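Local coordinates for putative methyltransferase (Porphyromonas gingivalis, PDB 3LL7), which probably transfers methyl groups from S-adenosylmethionine to a substrate not yet identified, at residues S78-F90 against E227-L241. Residues are numbered along the deposited sequence; the frame is centred on the assembly and turned at random. Where two conformers were deposited one is given.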
ATOM      1  N   SER A  78      -0.131  -3.652  10.689  1.00 30.49           N
ATOM      2  CA  SER A  78       0.948  -4.221   9.887  1.00 29.75           C
ATOM      3  C   SER A  78       0.737  -4.051   8.382  1.00 28.98           C
ATOM      4  O   SER A  78      -0.390  -3.852   7.925  1.00 28.67           O
ATOM      5  CB  SER A  78       1.126  -5.703  10.204  1.00 28.95           C
ATOM      6  OG  SER A  78       0.185  -6.481   9.491  1.00 30.09           O
ATOM      7  N   SER A  79       1.834  -4.130   7.625  1.00 28.79           N
ATOM      8  CA  SER A  79       1.765  -4.300   6.159  1.00 28.39           C
ATOM      9  C   SER A  79       0.901  -5.520   5.764  1.00 28.36           C
ATOM     10  O   SER A  79       0.718  -6.460   6.553  1.00 28.07           O
ATOM     11  CB  SER A  79       3.166  -4.452   5.568  1.00 28.04           C
ATOM     12  OG  SER A  79       3.867  -3.220   5.557  1.00 27.54           O
ATOM     13  N   GLY A  80       0.342  -5.481   4.555  1.00 27.81           N
ATOM     14  CA  GLY A  80      -0.311  -6.652   3.990  1.00 26.65           C
ATOM     15  C   GLY A  80       0.761  -7.593   3.470  1.00 25.37           C
ATOM     16  O   GLY A  80       1.947  -7.265   3.490  1.00 25.98           O
ATOM     17  N   ALA A  81       0.343  -8.756   2.992  1.00 24.11           N
ATOM     18  CA  ALA A  81       1.246  -9.713   2.352  1.00 22.62           C
ATOM     19  C   ALA A  81       1.831  -9.220   1.010  1.00 21.68           C
ATOM     20  O   ALA A  81       3.016  -9.424   0.728  1.00 20.77           O
ATOM     21  CB  ALA A  81       0.515 -11.068   2.153  1.00 22.67           C
ATOM     22  N   VAL A  82       1.009  -8.590   0.175  0.50 21.35           N
ATOM     23  CA  VAL A  82       1.484  -8.232  -1.168  0.50 20.99           C
ATOM     24  C   VAL A  82       2.466  -7.062  -1.215  0.50 20.73           C
ATOM     25  O   VAL A  82       3.445  -7.117  -1.963  0.50 20.90           O
ATOM     26  CB  VAL A  82       0.339  -8.064  -2.190  0.50 21.42           C
ATOM     27  CG1 VAL A  82       0.050  -9.399  -2.870  0.50 21.27           C
ATOM     28  CG2 VAL A  82      -0.904  -7.523  -1.522  0.50 21.34           C
ATOM     29  N   THR A  83       2.244  -6.024  -0.414  1.00 19.96           N
ATOM     30  CA  THR A  83       3.168  -4.886  -0.436  1.00 19.84           C
ATOM     31  C   THR A  83       4.462  -5.210   0.282  1.00 19.86           C
ATOM     32  O   THR A  83       5.546  -4.795  -0.160  1.00 19.87           O
ATOM     33  CB  THR A  83       2.558  -3.619   0.172  1.00 20.19           C
ATOM     34  OG1 THR A  83       2.094  -3.888   1.508  1.00 21.88           O
ATOM     35  CG2 THR A  83       1.399  -3.147  -0.689  1.00 19.94           C
ATOM     36  N   SER A  84       4.362  -5.968   1.383  1.00 18.39           N
ATOM     37  CA  SER A  84       5.573  -6.357   2.095  1.00 17.60           C
ATOM     38  C   SER A  84       6.502  -7.038   1.106  1.00 16.35           C
ATOM     39  O   SER A  84       7.646  -6.678   1.029  1.00 16.83           O
ATOM     40  CB  SER A  84       5.279  -7.269   3.281  1.00 17.87           C
ATOM     41  OG  SER A  84       4.904  -8.558   2.834  1.00 17.24           O
ATOM     42  N   SER A  85       6.003  -7.982   0.310  1.00 15.74           N
ATOM     43  CA  SER A  85       6.890  -8.679  -0.652  1.00 15.48           C
ATOM     44  C   SER A  85       7.462  -7.870  -1.827  1.00 14.31           C
ATOM     45  O   SER A  85       8.533  -8.214  -2.355  1.00 15.30           O
ATOM     46  CB  SER A  85       6.272  -9.994  -1.148  1.00 16.38           C
ATOM     47  OG  SER A  85       4.890  -9.867  -1.469  1.00 20.02           O
ATOM     48  N   TYR A  86       6.749  -6.831  -2.278  1.00 11.79           N
ATOM     49  CA  TYR A  86       7.283  -5.907  -3.296  1.00  9.42           C
ATOM     50  C   TYR A  86       8.575  -5.243  -2.833  1.00  8.25           C
ATOM     51  O   TYR A  86       9.488  -5.017  -3.618  1.00  7.84           O
ATOM     52  CB  TYR A  86       6.262  -4.802  -3.600  1.00  9.12           C
ATOM     53  CG  TYR A  86       6.737  -3.751  -4.593  1.00  6.52           C
ATOM     54  CD1 TYR A  86       6.763  -4.013  -5.964  1.00  2.00           C
ATOM     55  CD2 TYR A  86       7.149  -2.483  -4.155  1.00  4.87           C
ATOM     56  CE1 TYR A  86       7.187  -3.058  -6.876  1.00  5.28           C
ATOM     57  CE2 TYR A  86       7.553  -1.517  -5.054  1.00  2.42           C
ATOM     58  CZ  TYR A  86       7.587  -1.814  -6.412  1.00  3.27           C
ATOM     59  OH  TYR A  86       7.976  -0.883  -7.296  1.00  5.06           O
ATOM     60  N   LYS A  87       8.632  -4.914  -1.548  1.00  7.97           N
ATOM     61  CA  LYS A  87       9.827  -4.325  -0.943  1.00  7.73           C
ATOM     62  C   LYS A  87      11.069  -5.179  -1.146  1.00  7.05           C
ATOM     63  O   LYS A  87      12.181  -4.640  -1.201  1.00  5.73           O
ATOM     64  CB  LYS A  87       9.649  -4.138   0.566  1.00  8.83           C
ATOM     65  CG  LYS A  87       8.632  -3.087   0.940  1.00 11.50           C
ATOM     66  CD  LYS A  87       8.351  -3.186   2.444  1.00 14.21           C
ATOM     67  CE  LYS A  87       7.179  -2.297   2.812  1.00 14.87           C
ATOM     68  NZ  LYS A  87       5.861  -2.894   2.441  1.00 17.35           N
ATOM     69  N   SER A  88      10.896  -6.495  -1.264  1.00  5.97           N
ATOM     70  CA  SER A  88      12.073  -7.359  -1.402  1.00  6.64           C
ATOM     71  C   SER A  88      12.885  -7.031  -2.675  1.00  6.22           C
ATOM     72  O   SER A  88      14.084  -7.311  -2.726  1.00  6.17           O
ATOM     73  CB  SER A  88      11.712  -8.849  -1.330  1.00  6.58           C
ATOM     74  OG  SER A  88      11.115  -9.255  -2.551  1.00  8.61           O
ATOM     75  N   ARG A  89      12.236  -6.420  -3.672  0.50  5.71           N
ATOM     76  CA  ARG A  89      12.914  -6.009  -4.906  0.50  6.30           C
ATOM     77  C   ARG A  89      13.985  -4.929  -4.704  0.50  6.38           C
ATOM     78  O   ARG A  89      14.844  -4.756  -5.569  0.50  6.18           O
ATOM     79  CB  ARG A  89      11.913  -5.557  -5.981  0.50  6.01           C
ATOM     80  CG  ARG A  89      11.205  -4.232  -5.690  0.50  6.77           C
ATOM     81  CD  ARG A  89      11.915  -3.014  -6.260  0.50  7.78           C
ATOM     82  NE  ARG A  89      11.641  -2.817  -7.685  0.50  6.42           N
ATOM     83  CZ  ARG A  89      12.256  -1.910  -8.421  0.50  6.71           C
ATOM     84  NH1 ARG A  89      13.160  -1.126  -7.855  0.50  7.94           N
ATOM     85  NH2 ARG A  89      11.970  -1.777  -9.705  0.50  4.04           N
ATOM     86  N   PHE A  90      13.927  -4.201  -3.587  1.00  6.34           N
ATOM     87  CA  PHE A  90      14.953  -3.176  -3.269  1.00  6.27           C
ATOM     88  C   PHE A  90      16.230  -3.784  -2.659  1.00  6.64           C
ATOM     89  O   PHE A  90      17.263  -3.121  -2.587  1.00  6.14           O
ATOM     90  CB  PHE A  90      14.423  -2.109  -2.307  1.00  7.31           C
ATOM     91  CG  PHE A  90      13.369  -1.214  -2.900  1.00  6.87           C
ATOM     92  CD1 PHE A  90      13.721  -0.006  -3.504  1.00  9.77           C
ATOM     93  CD2 PHE A  90      12.029  -1.591  -2.874  1.00  8.45           C
ATOM     94  CE1 PHE A  90      12.755   0.826  -4.056  1.00 10.34           C
ATOM     95  CE2 PHE A  90      11.054  -0.768  -3.430  1.00 10.11           C
ATOM     96  CZ  PHE A  90      11.414   0.438  -4.030  1.00 11.70           C
ATOM     97  N   GLU A 227      14.649   7.610  -5.708  1.00 11.83           N
ATOM     98  CA  GLU A 227      13.419   7.127  -6.357  1.00 12.08           C
ATOM     99  C   GLU A 227      12.269   7.164  -5.361  1.00 12.34           C
ATOM    100  O   GLU A 227      12.489   7.004  -4.160  1.00 12.34           O
ATOM    101  CB  GLU A 227      13.592   5.708  -6.943  1.00 12.71           C
ATOM    102  CG  GLU A 227      14.108   4.637  -5.955  1.00 14.03           C
ATOM    103  CD  GLU A 227      14.361   3.278  -6.621  1.00 16.87           C
ATOM    104  OE1 GLU A 227      13.674   2.920  -7.589  1.00 16.47           O
ATOM    105  OE2 GLU A 227      15.277   2.561  -6.181  1.00 19.93           O
ATOM    106  N   LEU A 228      11.039   7.344  -5.854  1.00 12.03           N
ATOM    107  CA  LEU A 228       9.850   7.298  -5.008  1.00 12.16           C
ATOM    108  C   LEU A 228       8.838   6.374  -5.705  1.00 12.02           C
ATOM    109  O   LEU A 228       8.572   6.523  -6.893  1.00 12.20           O
ATOM    110  CB  LEU A 228       9.295   8.730  -4.810  1.00 12.37           C
ATOM    111  CG  LEU A 228       8.122   8.916  -3.840  1.00 14.36           C
ATOM    112  CD1 LEU A 228       8.040  10.323  -3.292  1.00 17.64           C
ATOM    113  CD2 LEU A 228       6.759   8.531  -4.544  1.00 15.58           C
ATOM    114  N   HIS A 229       8.302   5.402  -4.977  1.00 11.07           N
ATOM    115  CA  HIS A 229       7.375   4.448  -5.574  1.00 11.35           C
ATOM    116  C   HIS A 229       5.998   4.660  -4.948  1.00 11.19           C
ATOM    117  O   HIS A 229       5.886   4.729  -3.706  1.00 12.28           O
ATOM    118  CB  HIS A 229       7.824   3.016  -5.283  1.00 11.63           C
ATOM    119  CG  HIS A 229       9.063   2.608  -6.024  1.00 11.78           C
ATOM    120  ND1 HIS A 229       9.164   1.404  -6.681  1.00 12.60           N
ATOM    121  CD2 HIS A 229      10.244   3.243  -6.215  1.00 13.77           C
ATOM    122  CE1 HIS A 229      10.354   1.313  -7.248  1.00 14.96           C
ATOM    123  NE2 HIS A 229      11.028   2.419  -6.981  1.00 14.12           N
ATOM    124  N   VAL A 230       4.965   4.744  -5.785  1.00  9.83           N
ATOM    125  CA  VAL A 230       3.590   4.825  -5.290  1.00 10.01           C
ATOM    126  C   VAL A 230       2.990   3.454  -5.506  1.00  9.59           C
ATOM    127  O   VAL A 230       2.888   2.989  -6.665  1.00  9.37           O
ATOM    128  CB  VAL A 230       2.759   5.894  -6.049  1.00 10.28           C
ATOM    129  CG1 VAL A 230       1.306   5.905  -5.536  1.00 10.92           C
ATOM    130  CG2 VAL A 230       3.431   7.258  -5.911  1.00 10.13           C
ATOM    131  N   VAL A 231       2.718   2.749  -4.412  1.00  9.43           N
ATOM    132  CA  VAL A 231       2.387   1.312  -4.547  1.00  9.51           C
ATOM    133  C   VAL A 231       0.925   1.030  -4.199  1.00  9.40           C
ATOM    134  O   VAL A 231       0.506   1.213  -3.036  1.00 10.34           O
ATOM    135  CB  VAL A 231       3.324   0.446  -3.654  1.00  9.49           C
ATOM    136  CG1 VAL A 231       3.019  -1.048  -3.819  1.00 11.36           C
ATOM    137  CG2 VAL A 231       4.819   0.742  -3.980  1.00 10.98           C
ATOM    138  N   ALA A 232       0.161   0.579  -5.188  1.00 10.43           N
ATOM    139  CA  ALA A 232      -1.216   0.163  -4.950  1.00 11.89           C
ATOM    140  C   ALA A 232      -1.329  -1.374  -4.942  1.00 13.59           C
ATOM    141  O   ALA A 232      -0.558  -2.059  -5.633  1.00 13.29           O
ATOM    142  CB  ALA A 232      -2.143   0.752  -5.992  1.00 10.28           C
ATOM    143  N   ALA A 233      -2.261  -1.871  -4.130  1.00 14.85           N
ATOM    144  CA  ALA A 233      -2.659  -3.296  -4.037  1.00 16.97           C
ATOM    145  C   ALA A 233      -4.132  -3.337  -3.641  1.00 18.13           C
ATOM    146  O   ALA A 233      -4.610  -2.465  -2.905  1.00 17.92           O
ATOM    147  CB  ALA A 233      -1.810  -4.029  -3.006  1.00 17.17           C
ATOM    148  N   HIS A 234      -4.865  -4.343  -4.114  1.00 19.50           N
ATOM    149  CA  HIS A 234      -6.293  -4.499  -3.759  1.00 20.69           C
ATOM    150  C   HIS A 234      -7.146  -3.292  -4.184  1.00 21.15           C
ATOM    151  O   HIS A 234      -8.139  -2.958  -3.533  1.00 21.98           O
ATOM    152  CB  HIS A 234      -6.459  -4.777  -2.257  1.00 20.94           C
ATOM    153  CG  HIS A 234      -5.599  -5.898  -1.754  1.00 21.63           C
ATOM    154  ND1 HIS A 234      -5.872  -7.224  -2.023  1.00 23.59           N
ATOM    155  CD2 HIS A 234      -4.467  -5.890  -1.012  1.00 22.13           C
ATOM    156  CE1 HIS A 234      -4.945  -7.985  -1.466  1.00 23.23           C
ATOM    157  NE2 HIS A 234      -4.076  -7.199  -0.854  1.00 24.12           N
ATOM    158  N   GLY A 235      -6.737  -2.634  -5.265  1.00 21.03           N
ATOM    159  CA  GLY A 235      -7.449  -1.476  -5.779  1.00 20.62           C
ATOM    160  C   GLY A 235      -7.165  -0.124  -5.137  1.00 20.06           C
ATOM    161  O   GLY A 235      -7.843   0.847  -5.468  1.00 20.81           O
ATOM    162  N   GLU A 236      -6.193  -0.037  -4.220  1.00 17.94           N
ATOM    163  CA  GLU A 236      -5.979   1.219  -3.505  1.00 16.32           C
ATOM    164  C   GLU A 236      -4.520   1.426  -3.181  1.00 14.16           C
ATOM    165  O   GLU A 236      -3.778   0.449  -3.014  1.00 14.34           O
ATOM    166  CB  GLU A 236      -6.829   1.316  -2.220  1.00 16.84           C
ATOM    167  CG  GLU A 236      -6.413   0.416  -1.085  1.00 18.80           C
ATOM    168  CD  GLU A 236      -7.178   0.667   0.243  1.00 22.45           C
ATOM    169  OE1 GLU A 236      -8.230   1.339   0.258  1.00 23.44           O
ATOM    170  OE2 GLU A 236      -6.712   0.169   1.283  1.00 24.10           O
ATOM    171  N   VAL A 237      -4.136   2.691  -3.030  1.00 12.46           N
ATOM    172  CA  VAL A 237      -2.743   3.011  -2.710  1.00 12.27           C
ATOM    173  C   VAL A 237      -2.502   2.568  -1.268  1.00 11.69           C
ATOM    174  O   VAL A 237      -3.284   2.931  -0.365  1.00 10.93           O
ATOM    175  CB  VAL A 237      -2.416   4.503  -2.895  1.00 12.13           C
ATOM    176  CG1 VAL A 237      -0.973   4.767  -2.513  1.00 14.20           C
ATOM    177  CG2 VAL A 237      -2.662   4.961  -4.379  1.00 13.24           C
ATOM    178  N   LYS A 238      -1.457   1.768  -1.070  1.00 11.58           N
ATOM    179  CA  LYS A 238      -1.135   1.199   0.245  1.00 13.16           C
ATOM    180  C   LYS A 238       0.031   1.911   0.900  1.00 13.56           C
ATOM    181  O   LYS A 238       0.073   2.044   2.141  1.00 14.32           O
ATOM    182  CB  LYS A 238      -0.782  -0.294   0.108  1.00 13.58           C
ATOM    183  CG  LYS A 238      -1.951  -1.217  -0.234  1.00 15.73           C
ATOM    184  CD  LYS A 238      -3.076  -1.098   0.777  1.00 17.56           C
ATOM    185  CE  LYS A 238      -4.149  -2.134   0.518  1.00 20.29           C
ATOM    186  NZ  LYS A 238      -5.256  -1.973   1.502  1.00 20.56           N
ATOM    187  N   GLU A 239       0.996   2.371   0.102  1.00 13.23           N
ATOM    188  CA  GLU A 239       2.168   3.011   0.675  1.00 14.51           C
ATOM    189  C   GLU A 239       2.953   3.799  -0.375  1.00 13.74           C
ATOM    190  O   GLU A 239       2.829   3.565  -1.567  1.00 11.92           O
ATOM    191  CB  GLU A 239       3.094   1.961   1.323  1.00 14.87           C
ATOM    192  CG  GLU A 239       3.662   0.951   0.359  1.00 20.20           C
ATOM    193  CD  GLU A 239       4.156  -0.335   1.052  1.00 28.60           C
ATOM    194  OE1 GLU A 239       3.436  -0.870   1.928  1.00 30.53           O
ATOM    195  OE2 GLU A 239       5.248  -0.820   0.686  1.00 28.06           O
ATOM    196  N   LEU A 240       3.771   4.725   0.093  1.00 13.68           N
ATOM    197  CA  LEU A 240       4.801   5.303  -0.743  1.00 14.38           C
ATOM    198  C   LEU A 240       6.125   4.749  -0.219  1.00 13.97           C
ATOM    199  O   LEU A 240       6.279   4.505   0.985  1.00 15.61           O
ATOM    200  CB  LEU A 240       4.821   6.819  -0.622  1.00 14.49           C
ATOM    201  CG  LEU A 240       3.552   7.631  -0.769  1.00 19.31           C
ATOM    202  CD1 LEU A 240       3.995   9.038  -1.087  1.00 24.31           C
ATOM    203  CD2 LEU A 240       2.597   7.116  -1.847  1.00 18.83           C
ATOM    204  N   LEU A 241       7.072   4.523  -1.115  1.00 13.01           N
ATOM    205  CA  LEU A 241       8.372   4.049  -0.680  1.00 13.14           C
ATOM    206  C   LEU A 241       9.380   4.996  -1.253  1.00 13.29           C
ATOM    207  O   LEU A 241       9.322   5.339  -2.440  1.00 13.20           O
ATOM    208  CB  LEU A 241       8.609   2.650  -1.212  1.00 12.99           C
ATOM    209  CG  LEU A 241       7.743   1.562  -0.619  1.00 16.04           C
ATOM    210  CD1 LEU A 241       7.871   0.289  -1.448  1.00 17.03           C
ATOM    211  CD2 LEU A 241       8.197   1.289   0.825  1.00 19.89           C
TER
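K87 NZ meets the carboxylate of E239 in a buried salt bridge, 2.8 Å from OE2 on its syn lone pair and in a weaker bond to OE1; T83 O accepts a further weak bond from this ammonium, and D107 makes a long, weak ion pair with it. The lysine is bent only at its last torsion (chi4 77°), which turns NZ onto the carboxylate. From the residue before, Y86 OH and H229 ND1 share a 2.6 Å hydrogen bond, the hydroxyl lying at the imidazole edge in its plane; the opposite nitrogen, NE2, donates an almost straight bond (172°) to E227 OE1. Held at both nitrogens, the ring is fixed in rotation and offers one face to F90, whose CZ points at its centre in an edge-to-face stack with planes 61° apart. L241 CD1 touches both F90 CE2 and Y86 CD2, 3.9 Å from each, while Y86 CE2 rests on V231 CG2. Nearer the hairpin turn, T83 CG2 packs on K238 CB at a classic beta bulge, where K238 and E239 both face V231. The helix thus covers one face of the antiparallel hairpin 225-233/236-244; helices 215-221 and 299-304 cover the other, and strands 204-209 and 258-263 flank it within the mixed sheet.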